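Local coordinates for nickel ABC transporter (Nickel-binding protein) (Bacillus halodurans, PDB 3T66) that probably captures a solute such as nickel or a peptide outside the cell membrane and hands it to an ABC transporter, at residues E132-S135 against E136-N139; S194-D198 against A199-S203; V264-R268 against Q269-D273; Y479-T482 against N483-V487. One frame throughout, in Å; residues are numbered along the deposited sequence.

Contact 1. Residues E132-S135 against E136-N139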
loop_
_atom_site.group_PDB
_atom_site.type_symbol
_atom_site.label_atom_id
_atom_site.label_comp_id
_atom_site.label_asym_id
_atom_site.label_seq_id
_atom_site.Cartn_x
_atom_site.Cartn_y
_atom_site.Cartn_z
ATOM N N GLU A 132 6.198 0.317 -16.587
ATOM C CA GLU A 132 6.185 0.022 -15.180
ATOM C C GLU A 132 6.346 -1.449 -14.936
ATOM O O GLU A 132 6.027 -1.930 -13.859
ATOM C CB GLU A 132 4.977 0.633 -14.477
ATOM C CG GLU A 132 3.660 0.627 -15.232
ATOM C CD GLU A 132 3.466 1.771 -16.271
ATOM O OE1 GLU A 132 2.699 2.745 -15.986
ATOM O OE2 GLU A 132 4.044 1.663 -17.375
ATOM N N PHE A 133 6.895 -2.160 -15.928
ATOM C CA PHE A 133 7.059 -3.620 -15.842
ATOM C C PHE A 133 7.844 -4.081 -14.586
ATOM O O PHE A 133 7.351 -4.924 -13.867
ATOM C CB PHE A 133 7.614 -4.240 -17.163
ATOM C CG PHE A 133 8.081 -5.679 -17.022
ATOM C CD1 PHE A 133 7.174 -6.712 -16.935
ATOM C CD2 PHE A 133 9.415 -5.982 -16.925
ATOM C CE1 PHE A 133 7.589 -8.049 -16.741
ATOM C CE2 PHE A 133 9.840 -7.327 -16.734
ATOM C CZ PHE A 133 8.929 -8.351 -16.644
ATOM N N ILE A 134 9.036 -3.536 -14.310
ATOM C CA ILE A 134 9.855 -4.027 -13.190
ATOM C C ILE A 134 9.123 -3.985 -11.880
ATOM O O ILE A 134 9.120 -4.970 -11.146
ATOM C CB ILE A 134 11.227 -3.320 -13.062
ATOM C CG1 ILE A 134 12.140 -3.744 -14.215
ATOM C CG2 ILE A 134 11.954 -3.732 -11.781
ATOM C CD1 ILE A 134 12.105 -5.224 -14.551
ATOM N N SER A 135 8.452 -2.872 -11.596
ATOM C CA SER A 135 7.795 -2.732 -10.311
ATOM C C SER A 135 6.776 -3.855 -10.036
ATOM O O SER A 135 6.437 -4.123 -8.855
ATOM C CB SER A 135 7.208 -1.331 -10.141
ATOM O OG SER A 135 5.892 -1.245 -10.654
ATOM N N GLU A 136 6.326 -4.529 -11.107
ATOM C CA GLU A 136 5.403 -5.638 -10.960
ATOM C C GLU A 136 6.079 -6.826 -10.358
ATOM O O GLU A 136 5.397 -7.664 -9.760
ATOM C CB GLU A 136 4.803 -6.098 -12.273
ATOM C CG GLU A 136 3.833 -5.106 -12.926
ATOM C CD GLU A 136 2.515 -4.903 -12.189
ATOM O OE1 GLU A 136 2.149 -5.701 -11.260
ATOM O OE2 GLU A 136 1.839 -3.924 -12.578
ATOM N N LEU A 137 7.407 -6.917 -10.486
ATOM C CA LEU A 137 8.106 -8.091 -9.975
ATOM C C LEU A 137 8.280 -8.070 -8.455
ATOM O O LEU A 137 8.693 -9.048 -7.837
ATOM C CB LEU A 137 9.410 -8.296 -10.725
ATOM C CG LEU A 137 9.201 -8.467 -12.230
ATOM C CD1 LEU A 137 10.514 -8.596 -12.997
ATOM C CD2 LEU A 137 8.296 -9.661 -12.517
ATOM N N VAL A 138 7.923 -6.954 -7.848
ATOM C CA VAL A 138 7.936 -6.847 -6.407
ATOM C C VAL A 138 6.813 -7.690 -5.764
ATOM O O VAL A 138 6.933 -8.106 -4.626
ATOM C CB VAL A 138 7.736 -5.380 -6.004
ATOM C CG1 VAL A 138 7.702 -5.196 -4.469
ATOM C CG2 VAL A 138 8.763 -4.485 -6.631
ATOM N N ASN A 139 5.734 -7.932 -6.506
ATOM C CA ASN A 139 4.562 -8.581 -5.986
ATOM C C ASN A 139 4.962 -9.893 -5.417
ATOM O O ASN A 139 5.515 -10.731 -6.123
ATOM C CB ASN A 139 3.592 -8.863 -7.109
ATOM C CG ASN A 139 2.141 -8.799 -6.674
ATOM O OD1 ASN A 139 1.727 -9.438 -5.714
ATOM N ND2 ASN A 139 1.350 -8.041 -7.422
#
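Leu-137 N donates to Ile-134 O at 2.7 Å, the shortest hydrogen bond between residues 132-135 and 136-139. The amide hydrogen points fairly straight at the oxygen (159°), yet the donor stands above the carbonyl plane. Glu-136 N reaches Phe-133 O in the same manner over 3.0 Å, and a weak bond from Val-138 N to Ser-135 O makes a third. These consecutive i to i+3 bonds wind the chain in turns with the spacing of a 3-10 helix. One step earlier, the hydroxyl of Ser-135 turns back, and its OG bonds Glu-132 O at 3.3 Å.

Leu-137 gathers the apolar side of the turn. Its CG lies anti to the carbonyl carbon (chi1 -58°), which carries CD1 back to the preceding turn, where it meets the ring of Phe-133 obliquely near CZ and CE2. The same methyl, Leu-137 CD1, touches Ile-134 CD1 at 4.0 Å. Trp-71 adjoins both Phe-133 and Ile-134 from strand 70-75.

Glu-136 bends at chi2 away from this cluster, and its carboxylate forms a salt bridge with Arg-391, which also bonds Ser-135 O weakly. The turn is thus amphipathic: Phe-133 and Ile-134 pack against strand 70-75 and Val-138 against strand 46-48, while the backbone carbonyls find partners in nearby amides and the carboxylate of Glu-136 is probably stabilised by Arg-391.

Contact 2. Residues S194-D198 against A199-S203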
loop_
_atom_site.group_PDB
_atom_site.type_symbol
_atom_site.label_atom_id
_atom_site.label_comp_id
_atom_site.label_asym_id
_atom_site.label_seq_id
_atom_site.Cartn_x
_atom_site.Cartn_y
_atom_site.Cartn_z
ATOM N N SER A 194 1.940 -18.289 12.829
ATOM C CA SER A 194 0.594 -18.809 12.955
ATOM C C SER A 194 -0.418 -17.692 12.824
ATOM O O SER A 194 -0.067 -16.506 12.978
ATOM C CB SER A 194 0.430 -19.465 14.318
ATOM O OG SER A 194 0.619 -18.472 15.277
ATOM N N PHE A 195 -1.673 -18.082 12.580
ATOM C CA PHE A 195 -2.747 -17.141 12.245
ATOM C C PHE A 195 -3.910 -17.162 13.201
ATOM O O PHE A 195 -4.379 -18.221 13.614
ATOM C CB PHE A 195 -3.362 -17.478 10.904
ATOM C CG PHE A 195 -2.519 -18.336 10.038
ATOM C CD1 PHE A 195 -1.282 -17.912 9.603
ATOM C CD2 PHE A 195 -2.997 -19.546 9.596
ATOM C CE1 PHE A 195 -0.537 -18.694 8.772
ATOM C CE2 PHE A 195 -2.257 -20.332 8.747
ATOM C CZ PHE A 195 -1.028 -19.911 8.334
ATOM N N ASN A 196 -4.424 -15.984 13.491
ATOM C CA ASN A 196 -5.658 -15.865 14.202
ATOM C C ASN A 196 -6.410 -14.612 13.809
ATOM O O ASN A 196 -5.941 -13.494 14.064
ATOM C CB ASN A 196 -5.398 -15.843 15.689
ATOM C CG ASN A 196 -6.674 -15.909 16.480
ATOM O OD1 ASN A 196 -7.092 -16.983 16.892
ATOM N ND2 ASN A 196 -7.332 -14.762 16.656
ATOM N N GLU A 197 -7.597 -14.805 13.224
ATOM C CA GLU A 197 -8.375 -13.682 12.668
ATOM C C GLU A 197 -9.023 -12.739 13.702
ATOM O O GLU A 197 -9.544 -11.713 13.331
ATOM C CB GLU A 197 -9.333 -14.137 11.539
ATOM C CG GLU A 197 -8.617 -14.977 10.387
ATOM C CD GLU A 197 -9.272 -14.902 8.965
ATOM O OE1 GLU A 197 -10.288 -14.194 8.764
ATOM O OE2 GLU A 197 -8.759 -15.552 8.016
ATOM N N ASP A 198 -8.923 -13.036 14.994
ATOM C CA ASP A 198 -9.522 -12.186 16.006
ATOM C C ASP A 198 -8.519 -11.286 16.706
ATOM O O ASP A 198 -7.591 -11.745 17.385
ATOM C CB ASP A 198 -10.271 -13.029 17.045
ATOM C CG ASP A 198 -10.990 -12.164 18.117
ATOM O OD1 ASP A 198 -12.251 -12.114 18.070
ATOM O OD2 ASP A 198 -10.307 -11.532 18.980
ATOM N N ALA A 199 -8.763 -9.990 16.598
ATOM C CA ALA A 199 -7.825 -9.000 17.091
ATOM C C ALA A 199 -7.528 -9.086 18.563
ATOM O O ALA A 199 -6.431 -8.778 18.996
ATOM C CB ALA A 199 -8.294 -7.611 16.743
ATOM N N SER A 200 -8.506 -9.458 19.364
ATOM C CA SER A 200 -8.245 -9.440 20.795
ATOM C C SER A 200 -7.664 -10.768 21.231
ATOM O O SER A 200 -6.871 -10.806 22.171
ATOM C CB SER A 200 -9.473 -9.037 21.615
ATOM O OG SER A 200 -10.624 -9.745 21.188
ATOM N N ALA A 201 -8.032 -11.848 20.537
ATOM C CA ALA A 201 -7.353 -13.138 20.700
ATOM C C ALA A 201 -5.848 -12.904 20.571
ATOM O O ALA A 201 -5.049 -13.358 21.416
ATOM C CB ALA A 201 -7.835 -14.147 19.661
ATOM N N ARG A 202 -5.471 -12.164 19.527
ATOM C CA ARG A 202 -4.100 -11.734 19.337
ATOM C C ARG A 202 -3.499 -10.993 20.529
ATOM O O ARG A 202 -2.412 -11.358 21.007
ATOM C CB ARG A 202 -4.047 -10.857 18.114
ATOM C CG ARG A 202 -4.359 -11.626 16.874
ATOM C CD ARG A 202 -3.849 -10.909 15.687
ATOM N NE ARG A 202 -4.642 -9.719 15.414
ATOM C CZ ARG A 202 -5.461 -9.602 14.380
ATOM N NH1 ARG A 202 -5.600 -10.592 13.501
ATOM N NH2 ARG A 202 -6.111 -8.473 14.213
ATOM N N SER A 203 -4.203 -9.960 20.998
ATOM C CA SER A 203 -3.749 -9.162 22.140
ATOM C C SER A 203 -3.463 -10.059 23.377
ATOM O O SER A 203 -2.409 -9.952 24.027
ATOM C CB SER A 203 -4.753 -8.038 22.451
ATOM O OG SER A 203 -4.776 -7.009 21.462
#
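Asp-198 and Ser-200 meet through a single carboxylate oxygen, Asp-198 OD2, which accepts three hydrogen bonds at the start of helix 199-207. Ala-201 N comes to Asp-198 OD2 nearly straight (170°) over 2.8 Å. Ser-200 N is equally near but more bent, and both amides reach OD2 on its anti side, somewhat out of the carboxylate plane. The syn lone pair takes the hydroxyl of Ser-200, whose OG lies 2.9 Å from Asp-198 OD2. With CG anti to the backbone N (chi1 -177°), the Asp-198 carboxylate swings over the first turn, where these amides lack helical acceptors. Its negative charge there should also sit well with the helix dipole.

The backbone of Asp-198 serves the helix too: Asp-198 O accepts from Arg-202 N at 3.0 Å, closing the first i to i+4 bond. Arg-202 then bends at chi3 and brings its guanidinium back over the cap, so that one face lies against the peptide joining Asp-198 to Ala-199. From there NH1 makes a weak bond to Asn-196 O, while NH2 donates to Arg-216 O, tying the strand end, the helix start and a later loop to one side chain. The side chain of Asn-196 rests beside the methyl of Ala-201.

The arrangement is a classic aspartate N-cap, here placed at the surface where strand 190-195 gives way to helix 199-207.

Contact 3. Residues V264-R268 against Q269-D273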
loop_
_atom_site.group_PDB
_atom_site.type_symbol
_atom_site.label_atom_id
_atom_site.label_comp_id
_atom_site.label_asym_id
_atom_site.label_seq_id
_atom_site.Cartn_x
_atom_site.Cartn_y
_atom_site.Cartn_z
ATOM N N VAL A 264 -9.670 22.319 3.930
ATOM C CA VAL A 264 -9.326 22.785 5.297
ATOM C C VAL A 264 -10.399 22.458 6.356
ATOM O O VAL A 264 -10.100 22.440 7.550
ATOM C CB VAL A 264 -8.879 24.281 5.353
ATOM N N LEU A 265 -11.627 22.171 5.923
ATOM C CA LEU A 265 -12.734 22.002 6.867
ATOM C C LEU A 265 -12.469 20.911 7.937
ATOM O O LEU A 265 -12.917 21.052 9.072
ATOM C CB LEU A 265 -14.096 21.830 6.146
ATOM N N LEU A 266 -11.722 19.851 7.596
ATOM C CA LEU A 266 -11.344 18.782 8.568
ATOM C C LEU A 266 -9.988 19.011 9.234
ATOM O O LEU A 266 -9.027 19.382 8.562
ATOM C CB LEU A 266 -11.324 17.422 7.893
ATOM C CG LEU A 266 -12.670 16.793 7.575
ATOM C CD1 LEU A 266 -12.527 15.863 6.394
ATOM C CD2 LEU A 266 -13.264 16.043 8.781
ATOM N N ASP A 267 -9.914 18.797 10.546
ATOM C CA ASP A 267 -8.672 18.966 11.315
ATOM C C ASP A 267 -7.951 17.631 11.389
ATOM O O ASP A 267 -8.255 16.793 12.250
ATOM C CB ASP A 267 -8.967 19.446 12.733
ATOM C CG ASP A 267 -7.721 19.482 13.606
ATOM O OD1 ASP A 267 -7.572 20.432 14.412
ATOM O OD2 ASP A 267 -6.881 18.559 13.492
ATOM N N ARG A 268 -6.988 17.441 10.490
ATOM C CA ARG A 268 -6.393 16.127 10.273
ATOM C C ARG A 268 -5.829 15.476 11.532
ATOM O O ARG A 268 -6.010 14.279 11.732
ATOM C CB ARG A 268 -5.330 16.213 9.194
ATOM C CG ARG A 268 -5.852 16.120 7.803
ATOM C CD ARG A 268 -4.763 16.575 6.844
ATOM N NE ARG A 268 -5.354 16.838 5.550
ATOM C CZ ARG A 268 -5.988 17.962 5.259
ATOM N NH1 ARG A 268 -6.078 18.912 6.172
ATOM N NH2 ARG A 268 -6.541 18.135 4.068
ATOM N N GLN A 269 -5.160 16.247 12.386
ATOM C CA GLN A 269 -4.670 15.656 13.634
ATOM C C GLN A 269 -5.796 15.038 14.481
ATOM O O GLN A 269 -5.612 13.957 15.050
ATOM C CB GLN A 269 -3.803 16.622 14.462
ATOM C CG GLN A 269 -3.020 15.933 15.578
ATOM C CD GLN A 269 -1.880 15.000 15.070
ATOM O OE1 GLN A 269 -1.015 15.414 14.278
ATOM N NE2 GLN A 269 -1.877 13.747 15.549
ATOM N N GLU A 270 -6.952 15.700 14.545
ATOM C CA GLU A 270 -8.056 15.185 15.351
ATOM C C GLU A 270 -8.552 13.879 14.789
ATOM O O GLU A 270 -9.063 13.063 15.537
ATOM C CB GLU A 270 -9.253 16.152 15.489
ATOM C CG GLU A 270 -9.013 17.548 16.163
ATOM C CD GLU A 270 -7.994 17.526 17.310
ATOM O OE1 GLU A 270 -6.894 18.127 17.161
ATOM O OE2 GLU A 270 -8.292 16.901 18.356
ATOM N N ILE A 271 -8.418 13.668 13.483
ATOM C CA ILE A 271 -8.757 12.367 12.919
ATOM C C ILE A 271 -7.742 11.363 13.387
ATOM O O ILE A 271 -8.088 10.228 13.651
ATOM C CB ILE A 271 -8.755 12.315 11.393
ATOM C CG1 ILE A 271 -9.389 13.568 10.778
ATOM C CG2 ILE A 271 -9.483 11.050 10.920
ATOM C CD1 ILE A 271 -10.855 13.409 10.364
ATOM N N VAL A 272 -6.485 11.771 13.503
ATOM C CA VAL A 272 -5.460 10.846 13.948
ATOM C C VAL A 272 -5.795 10.395 15.354
ATOM O O VAL A 272 -5.596 9.233 15.709
ATOM C CB VAL A 272 -4.045 11.471 13.925
ATOM C CG1 VAL A 272 -3.025 10.499 14.499
ATOM C CG2 VAL A 272 -3.644 11.895 12.495
ATOM N N ASP A 273 -6.338 11.309 16.148
ATOM C CA ASP A 273 -6.525 11.033 17.562
ATOM C C ASP A 273 -7.926 10.638 17.984
ATOM O O ASP A 273 -8.095 9.559 18.547
ATOM C CB ASP A 273 -5.893 12.131 18.386
ATOM C CG ASP A 273 -4.379 12.153 18.190
ATOM O OD1 ASP A 273 -3.832 11.062 17.869
ATOM O OD2 ASP A 273 -3.731 13.225 18.322
#
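The carboxylates of Asp-267 and Glu-270 stand almost perpendicular, their planes 88° apart, at the start of helix 268-275, where Asp-267 is the N-cap. Against the Asp-267 carboxylate lies the aliphatic part of Glu-270, whose CG is 3.5 Å from Asp-267 CG. The capping bond runs from Glu-270 N to Asp-267 OD2 at 3.0 Å, from well above the plane but with a fairly straight hydrogen (161°). Gln-269 N lies 3.1 Å from the same Asp-267 OD2. Glu-270 bends at chi2, which leaves its OE1 3.7 Å from Asp-267 OD1. Two like charges so close probably raise the proton affinity of one or both, an effect the capping bond from Glu-270 N would partly offset.

Beneath the cap, Asp-267 O takes weak bonds from Glu-270 N and Ile-271 N, whereas Arg-268 O receives a sounder one from Val-272 N. The extended side chain of Arg-268 leaves the helix for Phe-453 O and a salt bridge with Asp-263 in the preceding helix. On the buried side, Leu-266, which also packs on Val-349 and Phe-350 of helix 343-356, ends with its CD2 methyl 3.9 Å from Ile-271 CD1.

Contact 4. Residues Y479-T482 against N483-V487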
loop_
_atom_site.group_PDB
_atom_site.type_symbol
_atom_site.label_atom_id
_atom_site.label_comp_id
_atom_site.label_asym_id
_atom_site.label_seq_id
_atom_site.Cartn_x
_atom_site.Cartn_y
_atom_site.Cartn_z
ATOM N N TYR A 479 7.151 -7.559 4.277
ATOM C CA TYR A 479 8.284 -8.127 4.947
ATOM C C TYR A 479 8.082 -8.146 6.428
ATOM O O TYR A 479 7.811 -7.123 7.047
ATOM C CB TYR A 479 9.546 -7.379 4.567
ATOM C CG TYR A 479 9.616 -7.188 3.108
ATOM C CD1 TYR A 479 9.736 -8.264 2.271
ATOM C CD2 TYR A 479 9.501 -5.944 2.550
ATOM C CE1 TYR A 479 9.779 -8.101 0.902
ATOM C CE2 TYR A 479 9.536 -5.780 1.170
ATOM C CZ TYR A 479 9.676 -6.868 0.372
ATOM O OH TYR A 479 9.696 -6.728 -0.982
ATOM N N MET A 480 8.199 -9.343 6.991
ATOM C CA MET A 480 7.978 -9.541 8.399
ATOM C C MET A 480 9.010 -10.490 8.910
ATOM O O MET A 480 9.883 -10.070 9.649
ATOM C CB MET A 480 6.582 -10.047 8.610
ATOM C CG MET A 480 5.623 -9.253 7.753
ATOM S SD MET A 480 3.980 -9.501 8.307
ATOM C CE MET A 480 3.044 -8.530 7.103
ATOM N N ILE A 481 8.990 -11.751 8.507
ATOM C CA ILE A 481 10.003 -12.635 9.066
ATOM C C ILE A 481 11.195 -12.537 8.127
ATOM O O ILE A 481 10.998 -12.609 6.921
ATOM C CB ILE A 481 9.483 -14.113 9.275
ATOM C CG1 ILE A 481 8.316 -14.212 10.280
ATOM C CG2 ILE A 481 10.617 -15.029 9.716
ATOM C CD1 ILE A 481 8.548 -13.516 11.593
ATOM N N THR A 482 12.400 -12.315 8.674
ATOM C CA THR A 482 13.640 -12.026 7.892
ATOM C C THR A 482 14.884 -12.435 8.660
ATOM O O THR A 482 14.855 -12.544 9.872
ATOM C CB THR A 482 13.831 -10.502 7.588
ATOM O OG1 THR A 482 14.338 -9.815 8.740
ATOM C CG2 THR A 482 12.547 -9.842 7.206
ATOM N N ASN A 483 16.007 -12.590 7.980
ATOM C CA ASN A 483 17.267 -12.979 8.634
ATOM C C ASN A 483 17.718 -12.046 9.752
ATOM O O ASN A 483 18.519 -12.397 10.578
ATOM C CB ASN A 483 18.386 -13.146 7.602
ATOM C CG ASN A 483 18.646 -11.873 6.785
ATOM O OD1 ASN A 483 17.883 -10.896 6.826
ATOM N ND2 ASN A 483 19.746 -11.885 6.034
ATOM N N GLN A 484 17.196 -10.844 9.801
ATOM C CA GLN A 484 17.750 -9.909 10.728
ATOM C C GLN A 484 17.242 -10.179 12.126
ATOM O O GLN A 484 17.983 -10.008 13.054
ATOM C CB GLN A 484 17.528 -8.465 10.239
ATOM C CG GLN A 484 18.532 -8.028 9.128
ATOM C CD GLN A 484 20.010 -8.346 9.487
ATOM O OE1 GLN A 484 20.518 -7.941 10.554
ATOM N NE2 GLN A 484 20.699 -9.076 8.602
ATOM N N LEU A 485 16.006 -10.645 12.267
ATOM C CA LEU A 485 15.443 -11.014 13.570
ATOM C C LEU A 485 16.330 -11.864 14.498
ATOM O O LEU A 485 16.910 -12.859 14.053
ATOM C CB LEU A 485 14.209 -11.835 13.328
ATOM C CG LEU A 485 12.855 -11.177 13.078
ATOM C CD1 LEU A 485 11.767 -12.187 13.398
ATOM C CD2 LEU A 485 12.678 -9.940 13.941
ATOM N N ASP A 486 16.439 -11.501 15.777
ATOM C CA ASP A 486 17.081 -12.413 16.746
ATOM C C ASP A 486 16.284 -12.485 18.036
ATOM O O ASP A 486 15.380 -11.678 18.227
ATOM C CB ASP A 486 18.579 -12.088 17.057
ATOM N N VAL A 487 16.629 -13.466 18.886
ATOM C CA VAL A 487 16.085 -13.615 20.237
ATOM C C VAL A 487 17.159 -13.353 21.300
ATOM O O VAL A 487 17.704 -12.255 21.405
ATOM C CB VAL A 487 15.493 -15.014 20.467
#
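Leu-485 folds back over the turn that begins at Thr-482, and its side chain runs from a polar backbone to an apolar layer. Its CB lies 3.6 Å from Thr-482 O, the same carbonyl that accepts a bond from Leu-485 N. CG of Leu-485 follows somewhat farther along, 4.0 Å from Thr-482 O. At the tip, CD1 meets the end of Ile-481, with 3.9 Å between Leu-485 CD1 and Ile-481 CD1, the two side chains crossing at a slant. Trp-471 also borders Leu-485, and Ile-481 continues the apolar layer onto Phe-17, Val-191 and Phe-193 in strands 14-19 and 190-195.

Two bonds draw the turn together, both received by Thr-482. Leu-485 N reaches Thr-482 O at 3.3 Å, bent (137°) and from above the carbonyl plane. The second uses the side chain: OG1 sits between the backbone N and the carbonyl carbon (chi1 78°), which carries it forward to the amide of Gln-484, and Gln-484 N donates to Thr-482 OG1 at 3.2 Å with an angle of 155°. The hydroxyl therefore satisfies an amide that the turn's own carbonyl meets at too poor an angle to bond.

At the first corner, Asn-483 donates through ND2 to Gly-184 O and touches Tyr-181; its side chain is about 11 Å from that of Asp-179, a residue seen to bind calcium in this protein, though no calcium is bound to this chain here. Taken together, residues 482-485 form a type I beta turn reinforced by an ST turn, in the loop that follows strand 451-464 near the C-terminus.

Overall arrangement
Contact 1 is the buried one, contact 2 lies at the surface, and contacts 3 and 4 are partly buried. Contacts 2 and 3 share their chemistry, an aspartate capping the start of a helix, but the first follows a strand and the second joins two helices; their centres are 30 Å apart. Contacts 1 and 4 instead shape loops through i to i+3 backbone bonds, with a hydroxyl that donates in the first and accepts in the second, and they touch where Val-138 CG1 lies 4.3 Å from Tyr-479 OH. Contact 2 starts at the end of strand 190-195 and contact 4 packs on that strand, and both border strand 14-19, whereas contact 3 lies across the chain's centre from contact 1.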